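Long-range contacts in probable serine protease HTRA3 (PDB 2P3W), which is probably a serine protease of the HtrA family, whose PDZ domain binds a phage-derived peptide and probably recognises protein C-termini: residues Arg6-Arg11 / Ser46-Gly51; Gly36-Glu41 / Gly56-Lys61. All coordinates share one frame; numbering follows the deposited sequence.

Interaction 1 of 2, residues Arg6-Arg11 / Ser46-Gly51; sequences RFIGIR and SPSQRG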
loop_
_atom_site.group_PDB
_atom_site.type_symbol
_atom_site.label_atom_id
_atom_site.label_comp_id
_atom_site.label_asym_id
_atom_site.label_seq_id
_atom_site.Cartn_x
_atom_site.Cartn_y
_atom_site.Cartn_z
ATOM N N ARG A 6 -12.432 3.833 1.721
ATOM C CA ARG A 6 -11.963 4.560 2.911
ATOM C C ARG A 6 -10.667 3.895 3.315
ATOM O O ARG A 6 -10.596 2.673 3.409
ATOM C CB ARG A 6 -12.969 4.448 4.087
ATOM C CG ARG A 6 -14.283 5.087 3.780
ATOM C CD ARG A 6 -15.470 4.537 4.581
ATOM N NE ARG A 6 -16.642 4.597 3.706
ATOM C CZ ARG A 6 -17.287 5.720 3.392
ATOM N NH1 ARG A 6 -16.951 6.882 3.938
ATOM N NH2 ARG A 6 -18.277 5.680 2.513
ATOM N N PHE A 7 -9.626 4.685 3.545
ATOM C CA PHE A 7 -8.347 4.098 3.874
ATOM C C PHE A 7 -7.529 4.975 4.794
ATOM O O PHE A 7 -7.684 6.193 4.836
ATOM C CB PHE A 7 -7.548 3.778 2.602
ATOM C CG PHE A 7 -6.949 4.978 1.912
ATOM C CD1 PHE A 7 -7.700 5.740 1.024
ATOM C CD2 PHE A 7 -5.615 5.338 2.125
ATOM C CE1 PHE A 7 -7.122 6.847 0.383
ATOM C CE2 PHE A 7 -5.070 6.417 1.527
ATOM C CZ PHE A 7 -5.809 7.180 0.652
ATOM N N ILE A 8 -6.653 4.325 5.563
ATOM C CA ILE A 8 -5.691 5.081 6.371
ATOM C C ILE A 8 -4.230 4.961 5.932
ATOM O O ILE A 8 -3.402 5.772 6.350
ATOM C CB ILE A 8 -5.797 4.761 7.886
ATOM C CG1 ILE A 8 -5.541 3.289 8.190
ATOM C CG2 ILE A 8 -7.185 5.189 8.389
ATOM C CD1 ILE A 8 -5.439 2.930 9.680
ATOM N N GLY A 9 -3.902 3.972 5.107
ATOM C CA GLY A 9 -2.576 3.895 4.531
ATOM C C GLY A 9 -1.517 3.172 5.346
ATOM O O GLY A 9 -0.363 3.620 5.418
ATOM N N ILE A 10 -1.888 2.040 5.937
ATOM C CA ILE A 10 -0.883 1.165 6.531
ATOM C C ILE A 10 -1.057 -0.249 6.032
ATOM O O ILE A 10 -2.189 -0.654 5.712
ATOM C CB ILE A 10 -0.919 1.195 8.072
ATOM C CG1 ILE A 10 -2.234 0.675 8.613
ATOM C CG2 ILE A 10 -0.678 2.592 8.635
ATOM C CD1 ILE A 10 -2.165 0.392 10.136
ATOM N N ARG A 11 0.056 -0.996 5.985
ATOM C CA ARG A 11 0.002 -2.441 5.776
ATOM C C ARG A 11 0.168 -3.060 7.175
ATOM O O ARG A 11 1.165 -2.837 7.849
ATOM C CB ARG A 11 1.054 -2.904 4.774
ATOM C CG ARG A 11 0.993 -4.420 4.563
ATOM C CD ARG A 11 1.300 -4.849 3.157
ATOM N NE ARG A 11 2.653 -4.507 2.730
ATOM C CZ ARG A 11 3.738 -5.165 3.089
ATOM N NH1 ARG A 11 3.646 -6.198 3.898
ATOM N NH2 ARG A 11 4.928 -4.795 2.614
ATOM N N SER A 46 -0.712 9.470 2.797
ATOM C CA SER A 46 -1.856 8.880 3.457
ATOM C C SER A 46 -2.170 9.558 4.795
ATOM O O SER A 46 -1.330 10.271 5.357
ATOM C CB SER A 46 -1.547 7.413 3.766
ATOM O OG SER A 46 -0.458 7.334 4.669
ATOM N N PRO A 47 -3.379 9.323 5.311
ATOM C CA PRO A 47 -3.701 9.799 6.660
ATOM C C PRO A 47 -2.669 9.384 7.715
ATOM O O PRO A 47 -2.335 10.183 8.590
ATOM C CB PRO A 47 -5.051 9.169 6.927
ATOM C CG PRO A 47 -5.647 9.066 5.576
ATOM C CD PRO A 47 -4.540 8.660 4.696
ATOM N N SER A 48 -2.186 8.145 7.640
ATOM C CA SER A 48 -1.232 7.637 8.619
ATOM C C SER A 48 0.138 8.352 8.517
ATOM O O SER A 48 0.725 8.747 9.538
ATOM C CB SER A 48 -1.116 6.128 8.536
ATOM O OG SER A 48 -2.354 5.509 8.842
ATOM N N GLN A 49 0.608 8.592 7.295
ATOM C CA GLN A 49 1.850 9.337 7.120
ATOM C C GLN A 49 1.701 10.782 7.627
ATOM O O GLN A 49 2.519 11.285 8.416
ATOM C CB GLN A 49 2.310 9.305 5.665
ATOM C CG GLN A 49 3.647 9.998 5.442
ATOM C CD GLN A 49 4.817 9.335 6.169
ATOM O OE1 GLN A 49 4.906 8.102 6.261
ATOM N NE2 GLN A 49 5.765 10.162 6.642
ATOM N N ARG A 50 0.621 11.440 7.228
ATOM C CA ARG A 50 0.391 12.833 7.630
ATOM C C ARG A 50 0.226 12.965 9.148
ATOM O O ARG A 50 0.621 13.971 9.756
ATOM C CB ARG A 50 -0.862 13.367 6.946
ATOM C CG ARG A 50 -0.739 13.523 5.434
ATOM C CD ARG A 50 -1.990 14.207 4.823
ATOM N NE ARG A 50 -3.275 13.500 4.900
ATOM C CZ ARG A 50 -3.737 12.625 3.994
ATOM N NH1 ARG A 50 -2.990 12.271 2.953
ATOM N NH2 ARG A 50 -4.941 12.069 4.139
ATOM N N GLY A 51 -0.359 11.931 9.747
ATOM C CA GLY A 51 -0.723 11.947 11.162
ATOM C C GLY A 51 0.375 11.536 12.117
ATOM O O GLY A 51 0.230 11.746 13.336
#

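Interaction 2 of 2, residues Gly36-Glu41 / Gly56-Lys61; sequences GIYVQE and GDIIVK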
loop_
_atom_site.group_PDB
_atom_site.type_symbol
_atom_site.label_atom_id
_atom_site.label_comp_id
_atom_site.label_asym_id
_atom_site.label_seq_id
_atom_site.Cartn_x
_atom_site.Cartn_y
_atom_site.Cartn_z
ATOM N N GLY A 36 -2.233 -6.658 19.645
ATOM C CA GLY A 36 -2.412 -5.429 18.872
ATOM C C GLY A 36 -2.197 -5.652 17.374
ATOM O O GLY A 36 -2.165 -6.801 16.899
ATOM N N ILE A 37 -2.051 -4.543 16.662
ATOM C CA ILE A 37 -1.834 -4.538 15.222
ATOM C C ILE A 37 -0.487 -3.931 14.896
ATOM O O ILE A 37 -0.237 -2.759 15.172
ATOM C CB ILE A 37 -2.910 -3.691 14.492
ATOM C CG1 ILE A 37 -4.339 -4.108 14.903
ATOM C CG2 ILE A 37 -2.703 -3.774 13.007
ATOM C CD1 ILE A 37 -4.623 -5.528 14.775
ATOM N N TYR A 38 0.382 -4.714 14.273
ATOM C CA TYR A 38 1.701 -4.211 13.887
ATOM C C TYR A 38 1.687 -3.448 12.562
ATOM O O TYR A 38 1.096 -3.903 11.571
ATOM C CB TYR A 38 2.634 -5.373 13.790
ATOM C CG TYR A 38 4.079 -5.018 13.492
ATOM C CD1 TYR A 38 4.902 -4.476 14.467
ATOM C CD2 TYR A 38 4.603 -5.239 12.240
ATOM C CE1 TYR A 38 6.236 -4.158 14.185
ATOM C CE2 TYR A 38 5.931 -4.941 11.940
ATOM C CZ TYR A 38 6.740 -4.392 12.910
ATOM O OH TYR A 38 8.063 -4.109 12.592
ATOM N N VAL A 39 2.351 -2.294 12.538
ATOM C CA VAL A 39 2.435 -1.481 11.319
ATOM C C VAL A 39 3.684 -1.898 10.546
ATOM O O VAL A 39 4.810 -1.464 10.841
ATOM C CB VAL A 39 2.455 0.034 11.613
ATOM C CG1 VAL A 39 2.506 0.850 10.308
ATOM C CG2 VAL A 39 1.275 0.439 12.481
ATOM N N GLN A 40 3.461 -2.759 9.550
ATOM C CA GLN A 40 4.540 -3.242 8.694
ATOM C C GLN A 40 5.037 -2.145 7.760
ATOM O O GLN A 40 6.237 -1.996 7.585
ATOM C CB GLN A 40 4.090 -4.482 7.907
ATOM C CG GLN A 40 5.128 -5.071 6.962
ATOM C CD GLN A 40 6.356 -5.648 7.629
ATOM O OE1 GLN A 40 6.285 -6.183 8.722
ATOM N NE2 GLN A 40 7.491 -5.611 6.920
ATOM N N GLU A 41 4.116 -1.399 7.151
ATOM C CA GLU A 41 4.476 -0.304 6.239
ATOM C C GLU A 41 3.459 0.850 6.348
ATOM O O GLU A 41 2.296 0.639 6.707
ATOM C CB GLU A 41 4.511 -0.782 4.775
ATOM C CG GLU A 41 5.448 -1.919 4.438
ATOM C CD GLU A 41 6.928 -1.596 4.641
ATOM O OE1 GLU A 41 7.699 -2.578 4.834
ATOM O OE2 GLU A 41 7.317 -0.392 4.609
ATOM N N GLY A 56 6.741 -0.133 12.426
ATOM C CA GLY A 56 7.165 -0.669 13.707
ATOM C C GLY A 56 6.194 -0.340 14.841
ATOM O O GLY A 56 6.282 -0.948 15.921
ATOM N N ASP A 57 5.318 0.646 14.622
ATOM C CA ASP A 57 4.320 1.054 15.616
ATOM C C ASP A 57 3.385 -0.110 15.878
ATOM O O ASP A 57 3.119 -0.915 14.980
ATOM C CB ASP A 57 3.523 2.252 15.116
ATOM C CG ASP A 57 4.244 3.565 15.274
ATOM O OD1 ASP A 57 5.359 3.600 15.836
ATOM O OD2 ASP A 57 3.631 4.582 14.869
ATOM N N ILE A 58 2.916 -0.256 17.108
ATOM C CA ILE A 58 1.833 -1.216 17.377
ATOM C C ILE A 58 0.583 -0.457 17.801
ATOM O O ILE A 58 0.616 0.282 18.783
ATOM C CB ILE A 58 2.245 -2.252 18.448
ATOM C CG1 ILE A 58 3.467 -3.060 17.995
ATOM C CG2 ILE A 58 1.088 -3.220 18.754
ATOM C CD1 ILE A 58 4.194 -3.830 19.073
ATOM N N ILE A 59 -0.522 -0.684 17.098
ATOM C CA ILE A 59 -1.792 -0.028 17.363
ATOM C C ILE A 59 -2.539 -0.948 18.321
ATOM O O ILE A 59 -2.778 -2.129 18.017
ATOM C CB ILE A 59 -2.596 0.246 16.058
ATOM C CG1 ILE A 59 -1.760 1.095 15.075
ATOM C CG2 ILE A 59 -3.909 0.929 16.390
ATOM C CD1 ILE A 59 -2.335 1.209 13.706
ATOM N N VAL A 60 -2.866 -0.430 19.512
ATOM C CA VAL A 60 -3.489 -1.237 20.555
ATOM C C VAL A 60 -4.954 -0.917 20.886
ATOM O O VAL A 60 -5.649 -1.773 21.413
ATOM C CB VAL A 60 -2.631 -1.257 21.830
ATOM C CG1 VAL A 60 -1.256 -1.869 21.501
ATOM C CG2 VAL A 60 -2.469 0.134 22.411
ATOM N N LYS A 61 -5.422 0.289 20.562
ATOM C CA LYS A 61 -6.817 0.658 20.746
ATOM C C LYS A 61 -7.277 1.602 19.652
ATOM O O LYS A 61 -6.473 2.318 19.052
ATOM C CB LYS A 61 -7.030 1.350 22.097
ATOM C CG LYS A 61 -6.850 0.444 23.287
ATOM C CD LYS A 61 -7.353 1.111 24.575
ATOM C CE LYS A 61 -7.334 0.126 25.741
ATOM N NZ LYS A 61 -8.433 -0.889 25.628
#

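Interaction 1 of 2, residues Arg6-Arg11 / Ser46-Gly51
I8 lies against P47 and G9 against S46, each pair with its CA atoms 5.1 Å apart, where the turn between strands 5-7 and 10-14 meets the first turn of helix 47-51. I8 O takes two bonds from S48. The backbone S48 N reaches I8 O at 3.0 Å, close to the line of the carbonyl bond, with an N-H...O angle of 147°. S48 OG donates to the same I8 O at 2.7 Å, but stands above the carbonyl plane. Because S48 OG sits beside its own backbone N (chi1 -62°), hydroxyl and amide can converge on one oxygen. The same hydroxyl lies against the branch methyl of I10, with CG2 3.4 Å from S48 OG. The pyrrolidine of P47 crosses the F7 side chain at about a right angle, CD being 3.9 Å from F7 CE2, while the CB of S46 lies near the plane of that ring, at its edge. S46 also caps the helix: its OG accepts from Q49 N at 3.1 Å and bonds A43 O as well. One face of the R50 guanidinium lies over the S46-P47 peptide link, and R50 NH2 forms a salt bridge to E101. The run from F7 to I10 probably corresponds to the carboxylate-binding loop of PDZ domains, and V112 of the second subunit packs on I8 and I10. With I8 O gripped twice by a buried helix start, the peptide plane between I8 and G9 is held in orientation, consistent with a loop preset for a C-terminal ligand.

Interaction 2 of 2, residues Gly36-Glu41 / Gly56-Lys61
Opposite V39 the ladder slips by a residue: V39 N donates to D57 O, but V39 O accepts from G56 N, at 2.8 Å and in the carbonyl plane, instead of from D57. This is the bonding of a G1 beta bulge, with G56 at positive phi (95°), and it opens an antiparallel pairing in the PDZ sheet. Beyond it, I37 and I59 form a hydrogen-bonded pair, I59 N to I37 O measuring 2.8 Å. Y38 and I58 form the non-hydrogen-bonded pair between. The N-to-C directions of the short strands 37-41 and 58-61 make an angle of 150°, so the pair is antiparallel with a clear twist. Side chains sort onto two faces. On that of I37 and I59, the V39 and I59 side chains pass at a slant, V39 CG2 3.9 Å from I59 CD1. On the other, the CG1 of I58 meets the edge of the Y38 ring near its plane, with L19 and L23 of helix 17-26 also touching the ring. With CG set anti to the backbone N (chi1 -176°), the Y38 ring is carried forward along its own strand, toward the glycine of the bulge. D57 sends its carboxylate elsewhere, OD1 to R89 in a salt bridge and OD2 to Q54 N. At the bulge itself, the ring carbon CE1 of Y38 comes within 3.6 Å of G56 CA.

Overall arrangement
The two interactions alternate along the chain, and their centres lie 13 Å apart within one PDZ domain. Strands 10-14 and 37-42 join them: R11 O and Q40 N are 2.9 Å apart, and so are R11 N and E41 O, both probable hydrogen bonds, at a classic bulge where Q40 and E41 face R11. In the core, I10 CD1 touches I59 CD1 at 3.7 Å. Interaction 1 lies where the C-terminal tail of the second subunit binds, probably as a peptide ligand would: R11 continues the sheet onto an antiparallel strand of that subunit, whose W111 packs on R11 and E41. Interaction 2 is one strand further along the sheet, on strand 37-42.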